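Local atomic coordinates of D-2-hydroxyacid dehydrogensase protein (Ketogulonicigenium vulgare, PDB entry 4LSW), a protein that probably catalyses the reversible, NAD(P)-dependent oxidation of D-2-hydroxyacids to the corresponding 2-oxoacids. Residues Val104-Val109 against Ala161-Gly166; Phe144-Gly149 against Asp197-Phe202; Leu201-Ala206 against Leu229-Arg234; Asp218-Leu223 against Gly250-Ala255. All blocks are in the same frame, centred on the assembly; numbering follows the deposited sequence.

Interaction 1. Residues Val104-Val109 against Ala161-Gly166; sequences VADLGV and ARRLAG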
loop_
_atom_site.group_PDB
_atom_site.type_symbol
_atom_site.label_atom_id
_atom_site.label_comp_id
_atom_site.label_asym_id
_atom_site.label_seq_id
_atom_site.Cartn_x
_atom_site.Cartn_y
_atom_site.Cartn_z
ATOM N N VAL A 104 -3.337 -7.384 -2.233
ATOM C CA VAL A 104 -2.419 -6.995 -1.172
ATOM C C VAL A 104 -2.431 -8.055 -0.071
ATOM O O VAL A 104 -1.382 -8.504 0.386
ATOM C CB VAL A 104 -2.770 -5.606 -0.594
ATOM C CG1 VAL A 104 -1.940 -5.315 0.643
ATOM C CG2 VAL A 104 -2.536 -4.521 -1.649
ATOM N N ALA A 105 -3.626 -8.497 0.301
ATOM C CA ALA A 105 -3.753 -9.521 1.332
ATOM C C ALA A 105 -3.099 -10.829 0.879
ATOM O O ALA A 105 -2.402 -11.484 1.667
ATOM C CB ALA A 105 -5.209 -9.737 1.695
ATOM N N ASP A 106 -3.311 -11.202 -0.383
ATOM C CA ASP A 106 -2.652 -12.380 -0.938
ATOM C C ASP A 106 -1.137 -12.315 -0.769
ATOM O O ASP A 106 -0.526 -13.288 -0.339
ATOM C CB ASP A 106 -2.954 -12.545 -2.440
ATOM C CG ASP A 106 -4.301 -13.185 -2.737
ATOM O OD1 ASP A 106 -5.150 -13.340 -1.838
ATOM O OD2 ASP A 106 -4.507 -13.506 -3.929
ATOM N N LEU A 107 -0.517 -11.180 -1.107
ATOM C CA LEU A 107 0.940 -11.124 -1.039
ATOM C C LEU A 107 1.422 -11.202 0.407
ATOM O O LEU A 107 2.387 -11.885 0.697
ATOM C CB LEU A 107 1.524 -9.900 -1.748
ATOM C CG LEU A 107 3.045 -10.030 -1.921
ATOM C CD1 LEU A 107 3.428 -11.039 -3.004
ATOM C CD2 LEU A 107 3.753 -8.688 -2.169
ATOM N N GLY A 108 0.718 -10.533 1.318
ATOM C CA GLY A 108 1.089 -10.595 2.726
ATOM C C GLY A 108 1.142 -12.024 3.252
ATOM O O GLY A 108 2.114 -12.444 3.876
ATOM N N VAL A 109 0.088 -12.783 2.975
ATOM C CA VAL A 109 0.033 -14.165 3.423
ATOM C C VAL A 109 1.094 -15.024 2.725
ATOM O O VAL A 109 1.748 -15.857 3.352
ATOM C CB VAL A 109 -1.382 -14.723 3.222
ATOM C CG1 VAL A 109 -1.432 -16.198 3.538
ATOM C CG2 VAL A 109 -2.343 -13.955 4.102
ATOM N N ALA A 161 -6.939 -11.719 7.551
ATOM C CA ALA A 161 -7.486 -12.619 8.549
ATOM C C ALA A 161 -8.315 -13.751 7.936
ATOM O O ALA A 161 -8.247 -14.886 8.404
ATOM C CB ALA A 161 -8.304 -11.827 9.560
ATOM N N ARG A 162 -9.085 -13.439 6.892
ATOM C CA ARG A 162 -9.899 -14.461 6.223
ATOM C C ARG A 162 -9.012 -15.550 5.642
ATOM O O ARG A 162 -9.327 -16.743 5.744
ATOM C CB ARG A 162 -10.781 -13.848 5.136
ATOM C CG ARG A 162 -11.864 -12.936 5.699
ATOM C CD ARG A 162 -12.687 -12.306 4.591
ATOM N NE ARG A 162 -13.525 -13.312 3.955
ATOM C CZ ARG A 162 -13.498 -13.615 2.661
ATOM N NH1 ARG A 162 -12.683 -12.974 1.833
ATOM N NH2 ARG A 162 -14.306 -14.560 2.194
ATOM N N ARG A 163 -7.892 -15.137 5.057
ATOM C CA ARG A 163 -6.935 -16.091 4.490
ATOM C C ARG A 163 -6.256 -16.902 5.587
ATOM O O ARG A 163 -6.035 -18.102 5.436
ATOM C CB ARG A 163 -5.895 -15.375 3.619
ATOM C CG ARG A 163 -6.456 -14.911 2.276
ATOM C CD ARG A 163 -5.817 -13.597 1.877
ATOM N NE ARG A 163 -6.295 -13.180 0.564
ATOM C CZ ARG A 163 -7.479 -12.622 0.339
ATOM N NH1 ARG A 163 -8.326 -12.418 1.346
ATOM N NH2 ARG A 163 -7.825 -12.277 -0.894
ATOM N N LEU A 164 -5.909 -16.253 6.698
ATOM C CA LEU A 164 -5.269 -16.962 7.810
ATOM C C LEU A 164 -6.192 -18.010 8.430
ATOM O O LEU A 164 -5.725 -19.045 8.914
ATOM C CB LEU A 164 -4.797 -15.988 8.880
ATOM C CG LEU A 164 -3.791 -14.931 8.451
ATOM C CD1 LEU A 164 -3.558 -13.932 9.586
ATOM C CD2 LEU A 164 -2.471 -15.567 7.969
ATOM N N ALA A 165 -7.495 -17.743 8.434
ATOM C CA ALA A 165 -8.450 -18.689 9.015
ATOM C C ALA A 165 -8.462 -20.027 8.274
ATOM O O ALA A 165 -8.706 -21.067 8.884
ATOM C CB ALA A 165 -9.858 -18.077 9.061
ATOM N N GLY A 166 -8.193 -19.996 6.970
ATOM C CA GLY A 166 -8.130 -21.217 6.177
ATOM C C GLY A 166 -6.943 -22.093 6.561
ATOM O O GLY A 166 -6.934 -23.302 6.275
#

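Interaction 2. Residues Phe144-Gly149 against Asp197-Phe202; sequences FGRRAG and DVDFLF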
loop_
_atom_site.group_PDB
_atom_site.type_symbol
_atom_site.label_atom_id
_atom_site.label_comp_id
_atom_site.label_asym_id
_atom_site.label_seq_id
_atom_site.Cartn_x
_atom_site.Cartn_y
_atom_site.Cartn_z
ATOM N N PHE A 144 0.553 -23.407 9.750
ATOM C CA PHE A 144 -0.836 -23.689 10.108
ATOM C C PHE A 144 -1.027 -23.965 11.593
ATOM O O PHE A 144 -0.165 -24.553 12.250
ATOM C CB PHE A 144 -1.423 -24.853 9.274
ATOM C CG PHE A 144 -1.061 -26.229 9.798
ATOM C CD1 PHE A 144 0.131 -26.834 9.431
ATOM C CD2 PHE A 144 -1.918 -26.908 10.664
ATOM C CE1 PHE A 144 0.474 -28.091 9.922
ATOM C CE2 PHE A 144 -1.581 -28.168 11.157
ATOM C CZ PHE A 144 -0.380 -28.755 10.784
ATOM N N GLY A 145 -2.171 -23.528 12.112
ATOM C CA GLY A 145 -2.542 -23.794 13.490
ATOM C C GLY A 145 -1.846 -22.922 14.525
ATOM O O GLY A 145 -2.163 -23.008 15.713
ATOM N N ARG A 146 -0.916 -22.080 14.088
ATOM C CA ARG A 146 -0.150 -21.250 15.008
ATOM C C ARG A 146 -0.850 -19.902 15.212
ATOM O O ARG A 146 -1.984 -19.718 14.769
ATOM C CB ARG A 146 1.297 -21.117 14.526
ATOM C CG ARG A 146 2.020 -22.491 14.477
ATOM C CD ARG A 146 3.478 -22.365 14.087
ATOM N NE ARG A 146 4.265 -21.643 15.085
ATOM C CZ ARG A 146 5.454 -21.100 14.847
ATOM N NH1 ARG A 146 6.005 -21.191 13.645
ATOM N NH2 ARG A 146 6.098 -20.462 15.815
ATOM N N ARG A 147 -0.200 -18.976 15.912
ATOM C CA ARG A 147 -0.865 -17.753 16.340
ATOM C C ARG A 147 -0.481 -16.569 15.458
ATOM O O ARG A 147 0.700 -16.328 15.223
ATOM C CB ARG A 147 -0.498 -17.462 17.800
ATOM C CG ARG A 147 -0.854 -18.607 18.768
ATOM C CD ARG A 147 -0.144 -18.410 20.100
ATOM N NE ARG A 147 1.301 -18.316 19.919
ATOM C CZ ARG A 147 2.161 -17.978 20.878
ATOM N NH1 ARG A 147 1.730 -17.698 22.098
ATOM N NH2 ARG A 147 3.461 -17.923 20.607
ATOM N N ALA A 148 -1.484 -15.841 14.976
ATOM C CA ALA A 148 -1.250 -14.690 14.114
ATOM C C ALA A 148 -2.004 -13.479 14.621
ATOM O O ALA A 148 -3.151 -13.596 15.045
ATOM C CB ALA A 148 -1.656 -15.017 12.666
ATOM N N GLY A 149 -1.343 -12.327 14.560
ATOM C CA GLY A 149 -1.963 -11.075 14.944
ATOM C C GLY A 149 -2.034 -10.163 13.742
ATOM O O GLY A 149 -1.117 -10.133 12.923
ATOM N N ASP A 197 1.561 -12.307 22.187
ATOM C CA ASP A 197 0.880 -13.597 22.136
ATOM C C ASP A 197 0.801 -14.220 20.745
ATOM O O ASP A 197 0.025 -15.151 20.545
ATOM C CB ASP A 197 -0.541 -13.468 22.697
ATOM C CG ASP A 197 -0.558 -13.094 24.159
ATOM O OD1 ASP A 197 0.418 -13.422 24.856
ATOM O OD2 ASP A 197 -1.545 -12.466 24.601
ATOM N N VAL A 198 1.571 -13.718 19.784
ATOM C CA VAL A 198 1.513 -14.290 18.427
ATOM C C VAL A 198 2.870 -14.680 17.862
ATOM O O VAL A 198 3.907 -14.200 18.322
ATOM C CB VAL A 198 0.780 -13.371 17.414
ATOM C CG1 VAL A 198 -0.600 -13.036 17.907
ATOM C CG2 VAL A 198 1.589 -12.096 17.147
ATOM N N ASP A 199 2.843 -15.542 16.845
ATOM C CA ASP A 199 4.032 -16.010 16.169
ATOM C C ASP A 199 4.303 -15.226 14.883
ATOM O O ASP A 199 5.434 -15.177 14.410
ATOM C CB ASP A 199 3.879 -17.502 15.851
ATOM C CG ASP A 199 3.568 -18.321 17.089
ATOM O OD1 ASP A 199 4.430 -18.336 17.985
ATOM O OD2 ASP A 199 2.471 -18.925 17.189
ATOM N N PHE A 200 3.257 -14.617 14.331
ATOM C CA PHE A 200 3.326 -13.868 13.084
ATOM C C PHE A 200 2.498 -12.617 13.291
ATOM O O PHE A 200 1.366 -12.714 13.755
ATOM C CB PHE A 200 2.700 -14.670 11.932
ATOM C CG PHE A 200 3.296 -16.033 11.730
ATOM C CD1 PHE A 200 4.413 -16.200 10.924
ATOM C CD2 PHE A 200 2.729 -17.152 12.331
ATOM C CE1 PHE A 200 4.962 -17.467 10.715
ATOM C CE2 PHE A 200 3.284 -18.421 12.136
ATOM C CZ PHE A 200 4.389 -18.577 11.324
ATOM N N LEU A 201 3.058 -11.452 12.985
ATOM C CA LEU A 201 2.323 -10.188 13.127
ATOM C C LEU A 201 2.267 -9.465 11.791
ATOM O O LEU A 201 3.314 -9.146 11.206
ATOM C CB LEU A 201 3.004 -9.273 14.152
ATOM C CG LEU A 201 2.361 -7.905 14.385
ATOM C CD1 LEU A 201 0.969 -8.055 14.976
ATOM C CD2 LEU A 201 3.239 -7.046 15.294
ATOM N N PHE A 202 1.061 -9.230 11.300
ATOM C CA PHE A 202 0.872 -8.518 10.042
ATOM C C PHE A 202 0.592 -7.059 10.327
ATOM O O PHE A 202 -0.291 -6.743 11.127
ATOM C CB PHE A 202 -0.316 -9.111 9.273
ATOM C CG PHE A 202 -0.055 -10.481 8.722
ATOM C CD1 PHE A 202 -0.200 -11.613 9.524
ATOM C CD2 PHE A 202 0.352 -10.640 7.407
ATOM C CE1 PHE A 202 0.045 -12.882 9.021
ATOM C CE2 PHE A 202 0.595 -11.912 6.902
ATOM C CZ PHE A 202 0.440 -13.026 7.708
HETATM O O HOH W 1 3.002 -21.568 18.153
#

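Interaction 3. Residues Leu201-Ala206 against Leu229-Arg234; sequences LFVTLA and LINISR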
loop_
_atom_site.group_PDB
_atom_site.type_symbol
_atom_site.label_atom_id
_atom_site.label_comp_id
_atom_site.label_asym_id
_atom_site.label_seq_id
_atom_site.Cartn_x
_atom_site.Cartn_y
_atom_site.Cartn_z
ATOM N N LEU A 201 3.058 -11.452 12.985
ATOM C CA LEU A 201 2.323 -10.188 13.127
ATOM C C LEU A 201 2.267 -9.465 11.791
ATOM O O LEU A 201 3.314 -9.146 11.206
ATOM C CB LEU A 201 3.004 -9.273 14.152
ATOM C CG LEU A 201 2.361 -7.905 14.385
ATOM C CD1 LEU A 201 0.969 -8.055 14.976
ATOM C CD2 LEU A 201 3.239 -7.046 15.294
ATOM N N PHE A 202 1.061 -9.230 11.300
ATOM C CA PHE A 202 0.872 -8.518 10.042
ATOM C C PHE A 202 0.592 -7.059 10.327
ATOM O O PHE A 202 -0.291 -6.743 11.127
ATOM C CB PHE A 202 -0.316 -9.111 9.273
ATOM C CG PHE A 202 -0.055 -10.481 8.722
ATOM C CD1 PHE A 202 -0.200 -11.613 9.524
ATOM C CD2 PHE A 202 0.352 -10.640 7.407
ATOM C CE1 PHE A 202 0.045 -12.882 9.021
ATOM C CE2 PHE A 202 0.595 -11.912 6.902
ATOM C CZ PHE A 202 0.440 -13.026 7.708
ATOM N N VAL A 203 1.323 -6.171 9.665
ATOM C CA VAL A 203 1.080 -4.742 9.809
ATOM C C VAL A 203 0.275 -4.263 8.611
ATOM O O VAL A 203 0.777 -4.214 7.477
ATOM C CB VAL A 203 2.384 -3.960 9.921
ATOM C CG1 VAL A 203 2.087 -2.485 10.160
ATOM C CG2 VAL A 203 3.217 -4.523 11.052
ATOM N N THR A 204 -0.993 -3.966 8.878
ATOM C CA THR A 204 -1.966 -3.611 7.855
ATOM C C THR A 204 -2.708 -2.365 8.320
ATOM O O THR A 204 -3.932 -2.317 8.339
ATOM C CB THR A 204 -2.943 -4.783 7.587
ATOM O OG1 THR A 204 -3.422 -5.308 8.830
ATOM C CG2 THR A 204 -2.226 -5.900 6.858
ATOM N N LEU A 205 -1.928 -1.362 8.712
ATOM C CA LEU A 205 -2.446 -0.069 9.148
ATOM C C LEU A 205 -2.567 0.864 7.952
ATOM O O LEU A 205 -1.565 1.203 7.323
ATOM C CB LEU A 205 -1.493 0.559 10.160
ATOM C CG LEU A 205 -1.396 -0.084 11.536
ATOM C CD1 LEU A 205 -0.163 0.428 12.282
ATOM C CD2 LEU A 205 -2.666 0.188 12.337
ATOM N N ALA A 206 -3.791 1.288 7.655
ATOM C CA ALA A 206 -4.063 2.084 6.464
ATOM C C ALA A 206 -3.628 3.539 6.629
ATOM O O ALA A 206 -3.235 4.191 5.657
ATOM C CB ALA A 206 -5.537 1.997 6.090
ATOM N N LEU A 229 7.611 -10.516 11.636
ATOM C CA LEU A 229 6.884 -9.308 11.288
ATOM C C LEU A 229 6.667 -9.258 9.779
ATOM O O LEU A 229 7.625 -9.400 9.016
ATOM C CB LEU A 229 7.687 -8.078 11.732
ATOM C CG LEU A 229 6.990 -6.728 11.538
ATOM C CD1 LEU A 229 5.831 -6.546 12.524
ATOM C CD2 LEU A 229 8.002 -5.581 11.656
ATOM N N ILE A 230 5.417 -9.085 9.346
ATOM C CA ILE A 230 5.129 -8.958 7.921
ATOM C C ILE A 230 4.533 -7.592 7.662
ATOM O O ILE A 230 3.487 -7.270 8.204
ATOM C CB ILE A 230 4.139 -10.042 7.416
ATOM C CG1 ILE A 230 4.677 -11.450 7.700
ATOM C CG2 ILE A 230 3.861 -9.863 5.922
ATOM C CD1 ILE A 230 4.130 -12.076 8.984
ATOM N N ASN A 231 5.203 -6.775 6.857
ATOM C CA ASN A 231 4.682 -5.457 6.560
ATOM C C ASN A 231 4.296 -5.254 5.108
ATOM O O ASN A 231 5.149 -5.359 4.213
ATOM C CB ASN A 231 5.641 -4.345 6.980
ATOM C CG ASN A 231 4.994 -3.002 6.878
ATOM O OD1 ASN A 231 3.764 -2.893 6.877
ATOM N ND2 ASN A 231 5.807 -1.958 6.759
ATOM N N ILE A 232 3.011 -4.962 4.889
ATOM C CA ILE A 232 2.489 -4.650 3.546
ATOM C C ILE A 232 1.756 -3.301 3.514
ATOM O O ILE A 232 1.051 -2.987 2.548
ATOM C CB ILE A 232 1.557 -5.770 3.020
ATOM C CG1 ILE A 232 0.471 -6.091 4.055
ATOM C CG2 ILE A 232 2.364 -7.013 2.668
ATOM C CD1 ILE A 232 -0.483 -7.202 3.637
ATOM N N SER A 233 1.941 -2.497 4.564
ATOM C CA SER A 233 1.342 -1.162 4.669
ATOM C C SER A 233 2.449 -0.136 4.877
ATOM O O SER A 233 3.602 -0.500 4.856
ATOM C CB SER A 233 0.355 -1.112 5.836
ATOM O OG SER A 233 1.027 -1.319 7.069
ATOM N N ARG A 234 2.113 1.126 5.113
ATOM C CA ARG A 234 3.123 2.191 5.010
ATOM C C ARG A 234 4.376 2.017 5.878
ATOM O O ARG A 234 4.325 1.444 6.971
ATOM C CB ARG A 234 2.487 3.555 5.261
ATOM C CG ARG A 234 1.846 3.689 6.623
ATOM C CD ARG A 234 1.144 5.029 6.761
ATOM N NE ARG A 234 0.059 5.186 5.796
ATOM C CZ ARG A 234 -0.796 6.207 5.788
ATOM N NH1 ARG A 234 -0.694 7.163 6.700
ATOM N NH2 ARG A 234 -1.759 6.270 4.877
HETATM O O HOH W 2 -0.728 2.088 5.199
#

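Interaction 4. Residues Asp218-Leu223 against Gly250-Ala255; sequences DVIEAL and GRLGSA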
loop_
_atom_site.group_PDB
_atom_site.type_symbol
_atom_site.label_atom_id
_atom_site.label_comp_id
_atom_site.label_asym_id
_atom_site.label_seq_id
_atom_site.Cartn_x
_atom_site.Cartn_y
_atom_site.Cartn_z
ATOM N N ASP A 218 9.317 -1.755 21.600
ATOM C CA ASP A 218 8.537 -2.573 22.520
ATOM C C ASP A 218 7.664 -3.605 21.797
ATOM O O ASP A 218 7.575 -4.756 22.230
ATOM C CB ASP A 218 7.695 -1.704 23.471
ATOM C CG ASP A 218 8.538 -0.969 24.496
ATOM O OD1 ASP A 218 9.656 -1.429 24.788
ATOM O OD2 ASP A 218 8.063 0.065 25.005
ATOM N N VAL A 219 7.034 -3.192 20.699
ATOM C CA VAL A 219 6.201 -4.122 19.929
ATOM C C VAL A 219 7.079 -5.204 19.318
ATOM O O VAL A 219 6.757 -6.391 19.381
ATOM C CB VAL A 219 5.429 -3.401 18.824
ATOM C CG1 VAL A 219 4.697 -4.412 17.930
ATOM C CG2 VAL A 219 4.446 -2.432 19.450
ATOM N N ILE A 220 8.198 -4.784 18.741
ATOM C CA ILE A 220 9.123 -5.702 18.091
ATOM C C ILE A 220 9.677 -6.720 19.086
ATOM O O ILE A 220 9.777 -7.912 18.798
ATOM C CB ILE A 220 10.247 -4.927 17.380
ATOM C CG1 ILE A 220 9.654 -4.121 16.218
ATOM C CG2 ILE A 220 11.322 -5.888 16.900
ATOM C CD1 ILE A 220 10.583 -3.051 15.668
ATOM N N GLU A 221 10.020 -6.251 20.283
ATOM C CA GLU A 221 10.570 -7.141 21.302
ATOM C C GLU A 221 9.526 -8.128 21.808
ATOM O O GLU A 221 9.832 -9.285 22.085
ATOM C CB GLU A 221 11.166 -6.333 22.463
ATOM C CG GLU A 221 12.462 -5.661 22.063
ATOM C CD GLU A 221 13.257 -5.139 23.231
ATOM O OE1 GLU A 221 12.706 -4.997 24.349
ATOM O OE2 GLU A 221 14.450 -4.866 23.011
ATOM N N ALA A 222 8.295 -7.660 21.921
ATOM C CA ALA A 222 7.196 -8.528 22.318
ATOM C C ALA A 222 6.895 -9.596 21.260
ATOM O O ALA A 222 6.500 -10.714 21.599
ATOM C CB ALA A 222 5.948 -7.704 22.653
ATOM N N LEU A 223 7.081 -9.248 19.991
ATOM C CA LEU A 223 6.902 -10.207 18.910
ATOM C C LEU A 223 7.908 -11.346 19.082
ATOM O O LEU A 223 7.559 -12.516 18.927
ATOM C CB LEU A 223 7.044 -9.515 17.554
ATOM C CG LEU A 223 6.781 -10.339 16.296
ATOM C CD1 LEU A 223 5.489 -11.139 16.468
ATOM C CD2 LEU A 223 6.714 -9.407 15.110
ATOM N N GLY A 250 18.785 -10.788 17.205
ATOM C CA GLY A 250 17.995 -11.978 17.457
ATOM C C GLY A 250 16.795 -11.734 18.362
ATOM O O GLY A 250 16.104 -12.675 18.738
ATOM N N ARG A 251 16.547 -10.473 18.716
ATOM C CA ARG A 251 15.369 -10.124 19.504
ATOM C C ARG A 251 14.066 -10.279 18.704
ATOM O O ARG A 251 12.995 -10.471 19.283
ATOM C CB ARG A 251 15.486 -8.706 20.082
ATOM C CG ARG A 251 16.453 -8.588 21.254
ATOM C CD ARG A 251 16.547 -7.161 21.797
ATOM N NE ARG A 251 17.295 -6.292 20.888
ATOM C CZ ARG A 251 16.803 -5.213 20.285
ATOM N NH1 ARG A 251 17.578 -4.518 19.457
ATOM N NH2 ARG A 251 15.561 -4.812 20.501
ATOM N N LEU A 252 14.168 -10.176 17.381
ATOM C CA LEU A 252 13.066 -10.513 16.481
ATOM C C LEU A 252 13.561 -11.619 15.581
ATOM O O LEU A 252 14.676 -11.548 15.060
ATOM C CB LEU A 252 12.660 -9.317 15.620
ATOM C CG LEU A 252 11.539 -9.642 14.612
ATOM C CD1 LEU A 252 10.276 -10.105 15.337
ATOM C CD2 LEU A 252 11.259 -8.444 13.754
ATOM N N GLY A 253 12.720 -12.627 15.374
ATOM C CA GLY A 253 13.104 -13.781 14.579
ATOM C C GLY A 253 13.312 -13.512 13.102
ATOM O O GLY A 253 14.325 -13.935 12.533
ATOM N N SER A 254 12.359 -12.830 12.474
ATOM C CA SER A 254 12.431 -12.583 11.040
ATOM C C SER A 254 11.438 -11.514 10.619
ATOM O O SER A 254 10.551 -11.138 11.386
ATOM C CB SER A 254 12.176 -13.874 10.247
ATOM O OG SER A 254 10.863 -14.360 10.480
ATOM N N ALA A 255 11.592 -11.031 9.392
ATOM C CA ALA A 255 10.694 -10.039 8.840
ATOM C C ALA A 255 10.500 -10.286 7.359
ATOM O O ALA A 255 11.393 -10.792 6.677
ATOM C CB ALA A 255 11.241 -8.638 9.074
HETATM O O HOH W 3 12.555 -10.050 21.950
#

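Interaction 1. Residues Val104-Val109 against Ala161-Gly166
The guanidinium of Arg-163 carries Ala-105 over one face and Asp-106 at its edge. The Ala-105 methyl sits toward the rim of that face, with CB 3.8 Å from NE of Arg-163. The Asp-106 carboxylate enters at the edge with its plane turned 50° from that of the guanidinium, and its OD1 alone takes both bonds of the salt bridge. NE of Arg-163 donates to OD1 of Asp-106 at 2.7 Å, within the guanidinium plane and nearly in line with the C-O bond; NH2 of Arg-163 reaches the same OD1 at 3.0 Å in a weak, bent bond. The arginine leaves its backbone with CG anti to the carbonyl carbon (chi1 -74°) and bends at chi2, which brings CD against the Ala-105 methyl. The axes of 104-109 and 161-165 approach to 9.9 Å, inclined by 47°. Helix 155-165 follows strand 147-151 and a glycine-rich turn consistent with the GxGxxG motif of Rossmann-type domains, so helix 101-116 packs beside the first helix of the nucleotide-binding fold. Farther into the interface the contact turns apolar: CG2 of Val-109 touches CB of Arg-163 at 3.9 Å and CD2 of Leu-164 at 4.2 Å, and Leu-164 continues onto Ala-148 and Val-150 of the sheet. Arg-163 NH1 is engaged within its own helix, in a salt bridge to Glu-159.

Interaction 2. Residues Phe144-Gly149 against Asp197-Phe202
Arg-147 runs between Asp-199 and the carbonyl of Asp-197. CB of Arg-147 stands 3.4 Å from OD2 of Asp-199, CG keeps near it, and CD rests 3.3 Å from O of Asp-197. A bend at chi3 (-57°) turns the guanidinium side-on to the acid: NE of Arg-147 donates to OD2 of Asp-199 at 3.0 Å, almost straight, and NH2 to OD1 at 2.8 Å. CZ and NH1 lie against the Asp-197 carbonyl, over one guanidinium face, with no hydrogen bond. The guanidinium and carboxylate planes are 45° apart, and both oxygens are met from above the carboxylate. The backbone N of Arg-147 takes the anti lone pair of OD2. With an alanine here this grip is gone, and the carboxylate would probably be held less firmly, by contacts such as that backbone N-H.

Arg-147 begins strand 147-151, which runs parallel to strand 200-203 in the middle of the Rossmann-type sheet. O of Arg-147 accepts from N of Asp-199 and Phe-200; then N of Gly-149 donates to O of Phe-200, and N of Phe-202 to O of Gly-149. CB of Asp-199 and CE2 of Phe-200 lie over one face of the Arg-146 guanidinium, the ring steeply inclined to it, while NH1 donates to O of Arg-142.

Interaction 3. Residues Leu201-Ala206 against Leu229-Arg234
Leu-201 and Ile-230 open the ladder between these two parallel strands: N of Ile-230 donates to O of Leu-201 at 2.8 Å, and N of Val-203 to O of Ile-230 at 2.8 Å, both nearly straight. Farther on, O of Val-203 receives two weak bonds, from N of Ile-232 at 3.5 Å and from OG of Ser-233 at 2.9 Å. Set between its backbone N and carbonyl carbon (chi1 64°), that hydroxyl can face O of Val-203 and also accept a weak bond from N of Leu-205. Thr-204 turns its hydroxyl to the carbonyls of Leu-151 and Gly-152, at the glycine-rich turn, and leaves CG2 beside CD1 of Ile-232.

Apolar side chains pack across the strands on both faces of the sheet. CD1 of Ile-230 sits over the centre of the Phe-202 ring, 4.0 Å from its centroid, a CH-pi contact; on the sheet face that carries Leu-201 and Val-203, CD1 of Leu-229 touches CG2 of Val-203 at 3.6 Å and also CD2 of Leu-201. O of Ala-206 lies over one face of the Arg-234 guanidinium, 2.7 Å from NH2 of Arg-234 but at an angle too poor for a hydrogen bond. N of Arg-234 donates to a water at 3.0 Å, and NE weakly to the same water. An alanine in place of Arg-234 is likely to cost the Ala-206 carbonyl its guanidinium cover and the water its weak bond from NE. Firm bonds in the strands giving way to weak ones beyond them are consistent with a more adjustable rim at the carboxyl ends, where Rossmann domains bind their dinucleotide.

Interaction 4. Residues Asp218-Leu223 against Gly250-Ala255
Helix 217-223, the connection of a beta-alpha-beta unit, meets the turn before strand 254-257 through Glu-221 on Arg-251 and through Ile-220 and Leu-223 on Leu-252. The extended Glu-221 chain brings OE2 to NH2 of Arg-251 at 2.7 Å, a salt bridge whose hydrogen bond is weak: the N-H points well off the oxygen (128°), and the carboxylate and guanidinium planes are 75° apart. OE2 of Glu-221 also lies 3.3 Å from CD of Arg-251. Each charge has a further mate, Arg-217 for the acid and Asp-249 for NH1 of Arg-251.

In the Rossmann-type fold the next unit runs from strand 228-231 through helix 240-249 to strand 254-257, and Gly-250, with positive phi, ends that helix just ahead of Arg-251. Leu-252, its CG anti to the backbone N (chi1 178°), sends CD1 to CG of Leu-223 at 3.6 Å, the two side chains crossing obliquely. CB of Leu-252 meets CG2 of Ile-220 at 3.9 Å, here with the side chains at about a right angle. Leu-229 of the sheet touches both leucines. Between the backbones one water donates to O of Glu-221 at 2.8 Å and to O of Arg-251 at 2.7 Å.

Interactions 2, 3 and 4 follow the parallel sheet from strand 147-151 through 200-203 and 228-231 to 254-257, their centres 13 to 14 Å from neighbour to neighbour. Interactions 2 and 3 share Leu-201 and Phe-202, so strand 200-203 is bonded along both edges. Interactions 3 and 4 alternate along the chain, as helix 217-223 links the two strands of interaction 3; N of Leu-229 and O of Ser-254, 3.0 Å apart, probably join them by a hydrogen bond. Interaction 1, about 12 Å between centres from both 2 and 3, packs its helices onto Phe-202. The four thus sample a helix-sheet-helix sandwich, the layering expected of a dinucleotide-binding domain.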